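Local coordinates for SalCYP truncation (Salinispora tropica, PDB 7ABB), which is a truncated cytochrome P450-type protein with a mainly helical fold that binds heme c, at residues 111-122 with 134-142; 241-249 with 377-386. All coordinates share one frame; numbering follows the deposited sequence.

Contact 1 of 2, residues 111-122 with 134-142; sequences IRANARRRISAF and FARPYVLEN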
loop_
_atom_site.group_PDB
_atom_site.type_symbol
_atom_site.label_atom_id
_atom_site.label_comp_id
_atom_site.label_asym_id
_atom_site.label_seq_id
_atom_site.Cartn_x
_atom_site.Cartn_y
_atom_site.Cartn_z
ATOM N N ILE A 111 7.837 -10.485 12.981
ATOM C CA ILE A 111 8.253 -9.795 11.766
ATOM C C ILE A 111 9.769 -9.712 11.703
ATOM O O ILE A 111 10.391 -9.968 10.663
ATOM C CB ILE A 111 7.630 -8.393 11.723
ATOM C CG1 ILE A 111 6.106 -8.459 11.617
ATOM C CG2 ILE A 111 8.233 -7.593 10.565
ATOM C CD1 ILE A 111 5.469 -7.111 11.823
ATOM N N ARG A 112 10.383 -9.343 12.826
ATOM C CA ARG A 112 11.832 -9.184 12.881
ATOM C C ARG A 112 12.551 -10.501 12.636
ATOM O O ARG A 112 13.539 -10.557 11.891
ATOM C CB ARG A 112 12.222 -8.589 14.231
ATOM C CG ARG A 112 13.692 -8.162 14.284
ATOM C CD ARG A 112 14.102 -7.534 15.602
ATOM N NE ARG A 112 13.316 -6.346 15.851
ATOM C CZ ARG A 112 13.427 -5.186 15.205
ATOM N NH1 ARG A 112 14.338 -4.993 14.248
ATOM N NH2 ARG A 112 12.604 -4.196 15.524
ATOM N N ALA A 113 12.081 -11.579 13.276
ATOM C CA ALA A 113 12.725 -12.876 13.092
ATOM C C ALA A 113 12.589 -13.354 11.654
ATOM O O ALA A 113 13.504 -13.992 11.111
ATOM C CB ALA A 113 12.134 -13.899 14.053
ATOM N N ASN A 114 11.440 -13.056 11.040
ATOM C CA ASN A 114 11.199 -13.335 9.626
ATOM C C ASN A 114 12.214 -12.599 8.742
ATOM O O ASN A 114 12.934 -13.231 7.953
ATOM C CB ASN A 114 9.745 -12.946 9.336
ATOM C CG ASN A 114 9.322 -13.050 7.887
ATOM O OD1 ASN A 114 10.001 -13.583 7.020
ATOM N ND2 ASN A 114 8.142 -12.507 7.623
ATOM N N ALA A 115 12.336 -11.280 8.907
ATOM C CA ALA A 115 13.313 -10.531 8.130
ATOM C C ALA A 115 14.710 -11.099 8.316
ATOM O O ALA A 115 15.449 -11.312 7.347
ATOM C CB ALA A 115 13.317 -9.078 8.546
ATOM N N ARG A 116 15.092 -11.348 9.569
ATOM C CA ARG A 116 16.464 -11.775 9.852
ATOM C C ARG A 116 16.754 -13.131 9.224
ATOM O O ARG A 116 17.832 -13.363 8.651
ATOM C CB ARG A 116 16.693 -11.804 11.363
ATOM C CG ARG A 116 18.111 -12.115 11.779
ATOM C CD ARG A 116 18.273 -12.168 13.290
ATOM N NE ARG A 116 18.056 -10.883 13.964
ATOM C CZ ARG A 116 17.060 -10.609 14.811
ATOM N NH1 ARG A 116 16.124 -11.512 15.113
ATOM N NH2 ARG A 116 16.992 -9.415 15.372
ATOM N N ARG A 117 15.814 -14.062 9.370
ATOM C CA ARG A 117 15.960 -15.381 8.780
ATOM C C ARG A 117 16.154 -15.287 7.280
ATOM O O ARG A 117 17.038 -15.936 6.705
ATOM C CB ARG A 117 14.707 -16.208 9.108
ATOM C CG ARG A 117 14.661 -17.603 8.492
ATOM C CD ARG A 117 13.248 -18.019 8.057
ATOM N NE ARG A 117 12.244 -17.640 9.053
ATOM C CZ ARG A 117 11.025 -17.184 8.756
ATOM N NH1 ARG A 117 10.636 -17.089 7.494
ATOM N NH2 ARG A 117 10.184 -16.797 9.712
ATOM N N ARG A 118 15.327 -14.471 6.624
ATOM C CA ARG A 118 15.350 -14.419 5.175
ATOM C C ARG A 118 16.617 -13.728 4.682
ATOM O O ARG A 118 17.261 -14.205 3.745
ATOM C CB ARG A 118 14.084 -13.732 4.664
ATOM C CG ARG A 118 12.825 -14.545 4.920
ATOM C CD ARG A 118 11.600 -13.829 4.366
ATOM N NE ARG A 118 10.422 -14.671 4.547
ATOM C CZ ARG A 118 10.127 -15.707 3.777
ATOM N NH1 ARG A 118 10.910 -16.052 2.757
ATOM N NH2 ARG A 118 9.044 -16.438 4.038
ATOM N N ILE A 119 17.009 -12.624 5.315
ATOM C CA ILE A 119 18.206 -11.921 4.840
ATOM C C ILE A 119 19.444 -12.763 5.109
ATOM O O ILE A 119 20.346 -12.852 4.264
ATOM C CB ILE A 119 18.298 -10.546 5.500
ATOM C CG1 ILE A 119 17.116 -9.690 5.063
ATOM C CG2 ILE A 119 19.635 -9.857 5.098
ATOM C CD1 ILE A 119 16.824 -8.539 5.978
ATOM N N SER A 120 19.515 -13.398 6.284
ATOM C CA SER A 120 20.638 -14.271 6.606
ATOM C C SER A 120 20.866 -15.319 5.535
ATOM O O SER A 120 22.015 -15.703 5.279
ATOM C CB SER A 120 20.395 -14.965 7.952
ATOM O OG SER A 120 20.568 -14.077 9.028
ATOM N N ALA A 121 19.803 -15.786 4.891
ATOM C CA ALA A 121 19.940 -16.891 3.955
ATOM C C ALA A 121 20.584 -16.478 2.638
ATOM O O ALA A 121 21.010 -17.354 1.888
ATOM C CB ALA A 121 18.564 -17.513 3.682
ATOM N N PHE A 122 20.660 -15.181 2.327
ATOM C CA PHE A 122 21.321 -14.756 1.094
ATOM C C PHE A 122 22.468 -13.774 1.282
ATOM O O PHE A 122 23.087 -13.409 0.283
ATOM C CB PHE A 122 20.327 -14.179 0.071
ATOM C CG PHE A 122 19.480 -13.032 0.554
ATOM C CD1 PHE A 122 19.983 -11.739 0.645
ATOM C CD2 PHE A 122 18.139 -13.229 0.841
ATOM C CE1 PHE A 122 19.169 -10.676 1.063
ATOM C CE2 PHE A 122 17.333 -12.195 1.256
ATOM C CZ PHE A 122 17.826 -10.912 1.367
ATOM N N PHE A 134 13.053 -11.796 -1.453
ATOM C CA PHE A 134 12.996 -11.343 -0.063
ATOM C C PHE A 134 11.670 -10.662 0.247
ATOM O O PHE A 134 10.877 -11.209 1.018
ATOM C CB PHE A 134 14.172 -10.418 0.271
ATOM C CG PHE A 134 14.015 -9.730 1.592
ATOM C CD1 PHE A 134 13.769 -10.468 2.722
ATOM C CD2 PHE A 134 14.040 -8.356 1.705
ATOM C CE1 PHE A 134 13.564 -9.867 3.942
ATOM C CE2 PHE A 134 13.837 -7.739 2.928
ATOM C CZ PHE A 134 13.594 -8.484 4.045
ATOM N N ALA A 135 11.402 -9.490 -0.311
ATOM C CA ALA A 135 10.353 -8.648 0.252
ATOM C C ALA A 135 8.975 -9.273 0.083
ATOM O O ALA A 135 8.162 -9.212 1.010
ATOM C CB ALA A 135 10.385 -7.248 -0.359
ATOM N N ARG A 136 8.677 -9.861 -1.084
ATOM C CA ARG A 136 7.321 -10.385 -1.270
ATOM C C ARG A 136 7.015 -11.548 -0.336
ATOM O O ARG A 136 5.966 -11.516 0.330
ATOM C CB ARG A 136 7.088 -10.751 -2.735
ATOM C CG ARG A 136 5.623 -11.016 -3.062
ATOM C CD ARG A 136 5.409 -11.204 -4.544
ATOM N NE ARG A 136 5.792 -9.987 -5.266
ATOM C CZ ARG A 136 6.807 -9.882 -6.117
ATOM N NH1 ARG A 136 7.583 -10.922 -6.415
ATOM N NH2 ARG A 136 7.043 -8.706 -6.679
ATOM N N PRO A 137 7.837 -12.599 -0.237
ATOM C CA PRO A 137 7.520 -13.647 0.738
ATOM C C PRO A 137 7.543 -13.140 2.173
ATOM O O PRO A 137 6.741 -13.602 3.000
ATOM C CB PRO A 137 8.583 -14.722 0.465
ATOM C CG PRO A 137 9.577 -14.118 -0.339
ATOM C CD PRO A 137 9.000 -12.950 -1.058
ATOM N N TYR A 138 8.418 -12.187 2.482
ATOM C CA TYR A 138 8.449 -11.567 3.807
ATOM C C TYR A 138 7.116 -10.911 4.136
ATOM O O TYR A 138 6.496 -11.206 5.166
ATOM C CB TYR A 138 9.571 -10.527 3.829
ATOM C CG TYR A 138 9.575 -9.548 4.962
ATOM C CD1 TYR A 138 9.921 -9.930 6.249
ATOM C CD2 TYR A 138 9.235 -8.219 4.748
ATOM C CE1 TYR A 138 9.944 -9.014 7.280
ATOM C CE2 TYR A 138 9.270 -7.313 5.760
ATOM C CZ TYR A 138 9.647 -7.683 7.005
ATOM O OH TYR A 138 9.672 -6.748 7.996
ATOM N N VAL A 139 6.663 -10.021 3.265
ATOM C CA VAL A 139 5.431 -9.287 3.503
ATOM C C VAL A 139 4.239 -10.233 3.546
ATOM O O VAL A 139 3.338 -10.074 4.382
ATOM C CB VAL A 139 5.258 -8.191 2.436
ATOM C CG1 VAL A 139 3.869 -7.559 2.519
ATOM C CG2 VAL A 139 6.320 -7.120 2.625
ATOM N N LEU A 140 4.179 -11.198 2.628
ATOM C CA LEU A 140 3.052 -12.124 2.631
ATOM C C LEU A 140 3.037 -12.972 3.895
ATOM O O LEU A 140 1.970 -13.213 4.464
ATOM C CB LEU A 140 3.091 -12.995 1.386
ATOM C CG LEU A 140 1.992 -14.053 1.274
ATOM C CD1 LEU A 140 0.598 -13.447 1.344
ATOM C CD2 LEU A 140 2.200 -14.839 -0.020
ATOM N N GLU A 141 4.200 -13.447 4.348
ATOM C CA GLU A 141 4.247 -14.176 5.618
ATOM C C GLU A 141 3.663 -13.319 6.742
ATOM O O GLU A 141 2.840 -13.791 7.543
ATOM C CB GLU A 141 5.686 -14.587 5.953
ATOM C CG GLU A 141 5.826 -15.245 7.329
ATOM C CD GLU A 141 7.205 -15.800 7.628
ATOM O OE1 GLU A 141 7.962 -16.132 6.675
ATOM O OE2 GLU A 141 7.531 -15.867 8.827
ATOM N N ASN A 142 4.083 -12.056 6.815
ATOM C CA ASN A 142 3.582 -11.158 7.845
ATOM C C ASN A 142 2.072 -10.967 7.721
ATOM O O ASN A 142 1.363 -10.912 8.730
ATOM C CB ASN A 142 4.271 -9.788 7.741
ATOM C CG ASN A 142 5.751 -9.856 7.975
ATOM O OD1 ASN A 142 6.246 -10.671 8.755
ATOM N ND2 ASN A 142 6.479 -8.965 7.297
#

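Contact 2 of 2, residues 241-249 with 377-386; sequences VNHMANGIQ and FLRNVYDLRI. With HEC (heme c), chain B.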
loop_
_atom_site.group_PDB
_atom_site.type_symbol
_atom_site.label_atom_id
_atom_site.label_comp_id
_atom_site.label_asym_id
_atom_site.label_seq_id
_atom_site.Cartn_x
_atom_site.Cartn_y
_atom_site.Cartn_z
ATOM N N VAL A 241 5.477 -4.143 -0.347
ATOM C CA VAL A 241 6.669 -4.615 -1.046
ATOM C C VAL A 241 7.275 -3.480 -1.857
ATOM O O VAL A 241 8.492 -3.274 -1.839
ATOM C CB VAL A 241 6.331 -5.817 -1.950
ATOM C CG1 VAL A 241 7.507 -6.131 -2.914
ATOM C CG2 VAL A 241 5.998 -7.029 -1.129
ATOM N N ASN A 242 6.448 -2.729 -2.594
ATOM C CA ASN A 242 7.034 -1.753 -3.508
ATOM C C ASN A 242 7.547 -0.528 -2.774
ATOM O O ASN A 242 8.516 0.085 -3.240
ATOM C CB ASN A 242 6.049 -1.393 -4.611
ATOM C CG ASN A 242 5.770 -2.575 -5.531
ATOM O OD1 ASN A 242 6.477 -3.596 -5.480
ATOM N ND2 ASN A 242 4.765 -2.449 -6.374
ATOM N N HIS A 243 6.963 -0.174 -1.623
ATOM C CA HIS A 243 7.569 0.849 -0.774
ATOM C C HIS A 243 8.909 0.378 -0.215
ATOM O O HIS A 243 9.881 1.151 -0.174
ATOM C CB HIS A 243 6.611 1.251 0.351
ATOM C CG HIS A 243 5.723 2.398 -0.012
ATOM N ND1 HIS A 243 6.201 3.677 -0.226
ATOM C CD2 HIS A 243 4.387 2.458 -0.220
ATOM C CE1 HIS A 243 5.190 4.475 -0.516
ATOM N NE2 HIS A 243 4.075 3.762 -0.513
ATOM N N MET A 244 8.996 -0.896 0.174
ATOM C CA MET A 244 10.266 -1.434 0.643
ATOM C C MET A 244 11.313 -1.344 -0.448
ATOM O O MET A 244 12.467 -0.976 -0.193
ATOM C CB MET A 244 10.110 -2.891 1.077
ATOM C CG MET A 244 9.423 -3.079 2.398
ATOM S SD MET A 244 9.165 -4.825 2.805
ATOM C CE MET A 244 10.863 -5.368 2.821
ATOM N N ALA A 245 10.913 -1.682 -1.670
ATOM C CA ALA A 245 11.847 -1.769 -2.790
ATOM C C ALA A 245 12.305 -0.388 -3.240
ATOM O O ALA A 245 13.499 -0.164 -3.475
ATOM C CB ALA A 245 11.185 -2.517 -3.948
ATOM N N ASN A 246 11.372 0.546 -3.430
ATOM C CA ASN A 246 11.770 1.877 -3.874
ATOM C C ASN A 246 12.631 2.579 -2.839
ATOM O O ASN A 246 13.555 3.325 -3.210
ATOM C CB ASN A 246 10.525 2.700 -4.196
ATOM C CG ASN A 246 9.991 2.417 -5.577
ATOM O OD1 ASN A 246 10.684 2.628 -6.575
ATOM N ND2 ASN A 246 8.748 1.945 -5.648
ATOM N N GLY A 247 12.371 2.336 -1.551
ATOM C CA GLY A 247 13.203 2.929 -0.514
ATOM C C GLY A 247 14.619 2.369 -0.511
ATOM O O GLY A 247 15.594 3.126 -0.483
ATOM N N ILE A 248 14.756 1.036 -0.507
ATOM C CA ILE A 248 16.095 0.441 -0.530
ATOM C C ILE A 248 16.800 0.772 -1.831
ATOM O O ILE A 248 18.022 0.941 -1.848
ATOM C CB ILE A 248 16.044 -1.082 -0.287
ATOM C CG1 ILE A 248 17.419 -1.554 0.180
ATOM C CG2 ILE A 248 15.612 -1.835 -1.505
ATOM C CD1 ILE A 248 17.646 -1.229 1.655
ATOM N N GLN A 249 16.068 0.874 -2.942
ATOM C CA GLN A 249 16.722 1.244 -4.192
ATOM C C GLN A 249 17.346 2.633 -4.095
ATOM O O GLN A 249 18.471 2.858 -4.577
ATOM C CB GLN A 249 15.732 1.172 -5.351
ATOM C CG GLN A 249 16.396 1.556 -6.662
ATOM C CD GLN A 249 15.522 1.416 -7.867
ATOM O OE1 GLN A 249 15.758 0.571 -8.723
ATOM N NE2 GLN A 249 14.551 2.300 -7.987
ATOM N N PHE A 377 11.522 4.314 -11.238
ATOM C CA PHE A 377 10.547 4.052 -10.192
ATOM C C PHE A 377 10.002 2.635 -10.380
ATOM O O PHE A 377 9.665 2.245 -11.505
ATOM C CB PHE A 377 9.410 5.093 -10.255
ATOM C CG PHE A 377 8.353 4.898 -9.189
ATOM C CD1 PHE A 377 8.592 5.276 -7.885
ATOM C CD2 PHE A 377 7.150 4.288 -9.496
ATOM C CE1 PHE A 377 7.638 5.070 -6.888
ATOM C CE2 PHE A 377 6.172 4.094 -8.496
ATOM C CZ PHE A 377 6.430 4.477 -7.203
ATOM N N LEU A 378 9.911 1.875 -9.282
ATOM C CA LEU A 378 9.575 0.452 -9.320
ATOM C C LEU A 378 8.078 0.271 -9.121
ATOM O O LEU A 378 7.539 0.731 -8.119
ATOM C CB LEU A 378 10.336 -0.313 -8.242
ATOM C CG LEU A 378 11.862 -0.146 -8.336
ATOM C CD1 LEU A 378 12.512 -0.806 -7.141
ATOM C CD2 LEU A 378 12.384 -0.704 -9.636
ATOM N N ARG A 379 7.424 -0.370 -10.086
ATOM C CA ARG A 379 5.996 -0.644 -10.033
ATOM C C ARG A 379 5.702 -1.791 -10.986
ATOM O O ARG A 379 6.507 -2.113 -11.864
ATOM C CB ARG A 379 5.170 0.592 -10.415
ATOM C CG ARG A 379 5.492 1.117 -11.797
ATOM C CD ARG A 379 4.914 2.511 -12.062
ATOM N NE ARG A 379 3.489 2.475 -12.381
ATOM C CZ ARG A 379 2.977 2.584 -13.606
ATOM N NH1 ARG A 379 3.760 2.730 -14.671
ATOM N NH2 ARG A 379 1.663 2.538 -13.767
ATOM N N ASN A 380 4.540 -2.415 -10.804
ATOM C CA ASN A 380 4.094 -3.481 -11.716
ATOM C C ASN A 380 5.166 -4.570 -11.740
ATOM O O ASN A 380 5.576 -5.041 -10.666
ATOM C CB ASN A 380 3.779 -2.868 -13.070
ATOM C CG ASN A 380 2.657 -1.850 -12.997
ATOM O OD1 ASN A 380 1.745 -1.994 -12.189
ATOM N ND2 ASN A 380 2.733 -0.816 -13.823
ATOM N N VAL A 381 5.637 -4.995 -12.910
ATOM C CA VAL A 381 6.669 -6.021 -13.036
ATOM C C VAL A 381 8.033 -5.349 -13.138
ATOM O O VAL A 381 8.279 -4.553 -14.048
ATOM C CB VAL A 381 6.404 -6.906 -14.258
ATOM C CG1 VAL A 381 7.513 -7.951 -14.412
ATOM C CG2 VAL A 381 5.035 -7.566 -14.135
ATOM N N TYR A 382 8.914 -5.676 -12.205
ATOM C CA TYR A 382 10.271 -5.147 -12.186
ATOM C C TYR A 382 11.175 -6.171 -11.514
ATOM O O TYR A 382 10.705 -7.118 -10.881
ATOM C CB TYR A 382 10.322 -3.805 -11.448
ATOM C CG TYR A 382 9.974 -3.904 -9.982
ATOM C CD1 TYR A 382 10.948 -4.190 -9.028
ATOM C CD2 TYR A 382 8.660 -3.719 -9.550
ATOM C CE1 TYR A 382 10.635 -4.285 -7.686
ATOM C CE2 TYR A 382 8.335 -3.815 -8.212
ATOM C CZ TYR A 382 9.322 -4.097 -7.281
ATOM O OH TYR A 382 9.041 -4.201 -5.937
ATOM N N ASP A 383 12.487 -5.963 -11.630
ATOM C CA ASP A 383 13.459 -6.832 -10.969
ATOM C C ASP A 383 14.525 -5.936 -10.354
ATOM O O ASP A 383 15.367 -5.387 -11.068
ATOM C CB ASP A 383 14.060 -7.836 -11.955
ATOM C CG ASP A 383 15.054 -8.790 -11.303
ATOM O OD1 ASP A 383 15.330 -8.639 -10.099
ATOM O OD2 ASP A 383 15.557 -9.695 -12.003
ATOM N N LEU A 384 14.483 -5.780 -9.046
ATOM C CA LEU A 384 15.432 -4.950 -8.321
ATOM C C LEU A 384 16.559 -5.849 -7.841
ATOM O O LEU A 384 16.384 -6.618 -6.892
ATOM C CB LEU A 384 14.751 -4.253 -7.151
ATOM C CG LEU A 384 15.697 -3.529 -6.197
ATOM C CD1 LEU A 384 16.464 -2.446 -6.923
ATOM C CD2 LEU A 384 14.931 -2.941 -5.039
ATOM N N ARG A 385 17.705 -5.752 -8.506
ATOM C CA ARG A 385 18.917 -6.444 -8.085
ATOM C C ARG A 385 19.743 -5.495 -7.224
ATOM O O ARG A 385 19.996 -4.352 -7.611
ATOM C CB ARG A 385 19.723 -6.914 -9.296
ATOM C CG ARG A 385 21.005 -7.675 -8.962
ATOM C CD ARG A 385 21.668 -8.254 -10.211
ATOM N NE ARG A 385 22.990 -8.846 -9.950
ATOM C CZ ARG A 385 24.109 -8.563 -10.627
ATOM N NH1 ARG A 385 24.087 -7.670 -11.620
ATOM N NH2 ARG A 385 25.272 -9.168 -10.319
ATOM N N ILE A 386 20.166 -5.978 -6.064
ATOM C CA ILE A 386 21.069 -5.260 -5.180
ATOM C C ILE A 386 22.296 -6.142 -5.012
ATOM O O ILE A 386 22.175 -7.374 -4.975
ATOM C CB ILE A 386 20.418 -4.973 -3.815
ATOM C CG1 ILE A 386 19.080 -4.259 -4.005
ATOM C CG2 ILE A 386 21.356 -4.202 -2.907
ATOM C CD1 ILE A 386 18.359 -3.942 -2.726
HETATM FE FE HEC B . -3.808 -0.106 2.623
HETATM C CHA HEC B . -6.919 1.266 2.094
HETATM C CHB HEC B . -2.427 2.555 0.966
HETATM C CHC HEC B . -0.695 -1.434 3.174
HETATM C CHD HEC B . -5.210 -2.917 3.936
HETATM N NA HEC B . -4.527 1.542 1.711
HETATM C C1A HEC B . -5.851 1.975 1.631
HETATM C C2A HEC B . -5.951 3.263 0.977
HETATM C C3A HEC B . -4.684 3.607 0.682
HETATM C C4A HEC B . -3.798 2.558 1.124
HETATM C CMA HEC B . -4.193 4.875 -0.040
HETATM C CAA HEC B . -7.258 4.094 0.719
HETATM C CBA HEC B . -7.954 3.761 -0.595
HETATM C CGA HEC B . -9.170 4.654 -0.772
HETATM O O1A HEC B . -9.888 4.384 -1.761
HETATM O O2A HEC B . -9.367 5.578 0.061
HETATM N NB HEC B . -1.936 0.417 2.115
HETATM C C1B HEC B . -1.564 1.581 1.468
HETATM C C2B HEC B . -0.133 1.613 1.428
HETATM C C3B HEC B . 0.341 0.524 2.061
HETATM C C4B HEC B . -0.773 -0.255 2.479
HETATM C CMB HEC B . 0.619 2.791 0.776
HETATM C CAB HEC B . 1.730 0.001 2.322
HETATM C CBB HEC B . 2.853 0.968 2.134
HETATM N NC HEC B . -3.106 -1.862 3.380
HETATM C C1C HEC B . -1.781 -2.160 3.598
HETATM C C2C HEC B . -1.693 -3.397 4.329
HETATM C C3C HEC B . -2.951 -3.834 4.565
HETATM C C4C HEC B . -3.840 -2.877 3.949
HETATM C CMC HEC B . -0.372 -4.032 4.763
HETATM C CAC HEC B . -3.468 -5.103 5.264
HETATM C CBC HEC B . -2.554 -5.858 6.228
HETATM N ND HEC B . -5.689 -0.703 2.920
HETATM C C1D HEC B . -6.029 -1.928 3.495
HETATM C C2D HEC B . -7.454 -1.993 3.582
HETATM C C3D HEC B . -8.007 -0.730 3.021
HETATM C C4D HEC B . -6.833 0.031 2.651
HETATM C CMD HEC B . -8.253 -3.177 4.140
HETATM C CAD HEC B . -9.482 -0.316 2.879
HETATM C CBD HEC B . -9.860 0.460 4.117
HETATM C CGD HEC B . -11.277 0.984 3.989
HETATM O O1D HEC B . -11.859 1.397 5.015
HETATM O O2D HEC B . -11.794 0.976 2.853
HETATM O O HOH W 1 4.207 -4.809 -8.271
#

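Contact 1 of 2, residues 111-122 with 134-142
Arg117 and Arg118 on helix 108-120 converge on the carboxylate of Glu141 on helix 130-147. The two helices probably correspond to the D and E helices of the P450 four-helix bundle and run antiparallel, their short segments 10.0 Å apart at the axes and inclined at 155°. Arg117 grips the carboxylate end-on: NH1 bonds OE1 while NH2 reaches Glu141 OE2 at 2.9 Å. Each oxygen offers its syn lone pair, and the planes are only 1° apart. Arg118 NH2 adds a bond of 2.9 Å to Glu141 OE1, nearly along the C-O axis and with its guanidinium turned steeply to the carboxylate. Three bonds from two arginines would favour an ionised glutamate. Asn114 stacks its amide on this carboxylate, and its OD1 takes a bond of 2.7 Å from Arg118 NE, which steadies the arginine. With CG anti to its backbone N (chi1 175°), Asn114 also sends ND2 across to Tyr138 O and, at 2.9 Å, to Asn142 OD1. An amide suits this buried place because it can accept and donate at once. Asn142 is in turn held through ND2 by Gln351 OE1.

Packing is knobs-into-holes. Arg118 sits among Phe134, Pro137, Tyr138 and Glu141, with Pro137 CB over one guanidinium face; Tyr138 enters the hole formed by Ile111, Asn114, Ala115 and Arg118. The small Ala115 lets the ring close in, CB lying 3.6 Å from Tyr138 CE1, while the hydroxyl bonds Gln351 O on helix 345-362. Toward Phe122 the chemistry turns apolar: Ile119 CG1 makes a CH-pi contact with a face of Phe134, and Phe122 turns an edge to that ring in an offset edge-to-face pair, its CE2 3.8 Å from Phe134 CB.

Contact 2 of 2, residues 241-249 with 377-386
Ala245 and Ile248, on helix 238-253, form an apolar centre with Leu378, Leu384 and Ile386 of the C-terminal loop and strand. The helix is probably the latter part of the long P450 helix passing the heme. Leu384 CD2 touches both Ala245 CB and Ile248 CG2, and Ile386 CD1 extends the patch along Ile248. The short Ala245 also admits Tyr382, whose OH comes within 3.4 Å of its CB; Tyr382 CG lies between the backbone N and the carbonyl carbon (chi1 64°), directing the ring toward Ala245 and Asn242. The extended Gln249 meets Leu378 from the opposite direction and crosses Leu384 at a slant, while its NE2 bonds Pro376 O.

Farther out, Tyr382 OH donates to Asn242 OD1 at 2.7 Å, above the carbonyl plane, and also bonds Ser131 OG. Leu378 N gives to Asn246 OD1 at 2.9 Å, and Asn246 ND2 returns a bond to Leu378 O at 3.0 Å, both on carbonyl lone pairs. ND2 lies over a face of the nearly parallel Phe377 ring. At the edge a water joins Asn242 ND2 to Asn380 O.

One asparagine amide thus serves both N-H and C=O of a loop residue, consistent with a fixed register of the loop on the helix.

Overall arrangement
Both contacts are largely buried, but contact 2 lies nearer the centre of the chain and contact 1 farther out. They meet directly: helix 130-147 of contact 1 packs through Ala135, Arg136 and Val139 on Val241 and Met244 of contact 2. Helix 345-362 touches both, and His243 of the 241-249 segment belongs to the heme c pocket. Contact 1 joins two helices close in sequence, and its charged bonds sit where the pair approaches the surface. Contact 2 brings together distant parts of the chain, helix against C-terminal loop, and relies on neutral amides, a tyrosine hydroxyl and aliphatic packing, with no salt bridge between its segments.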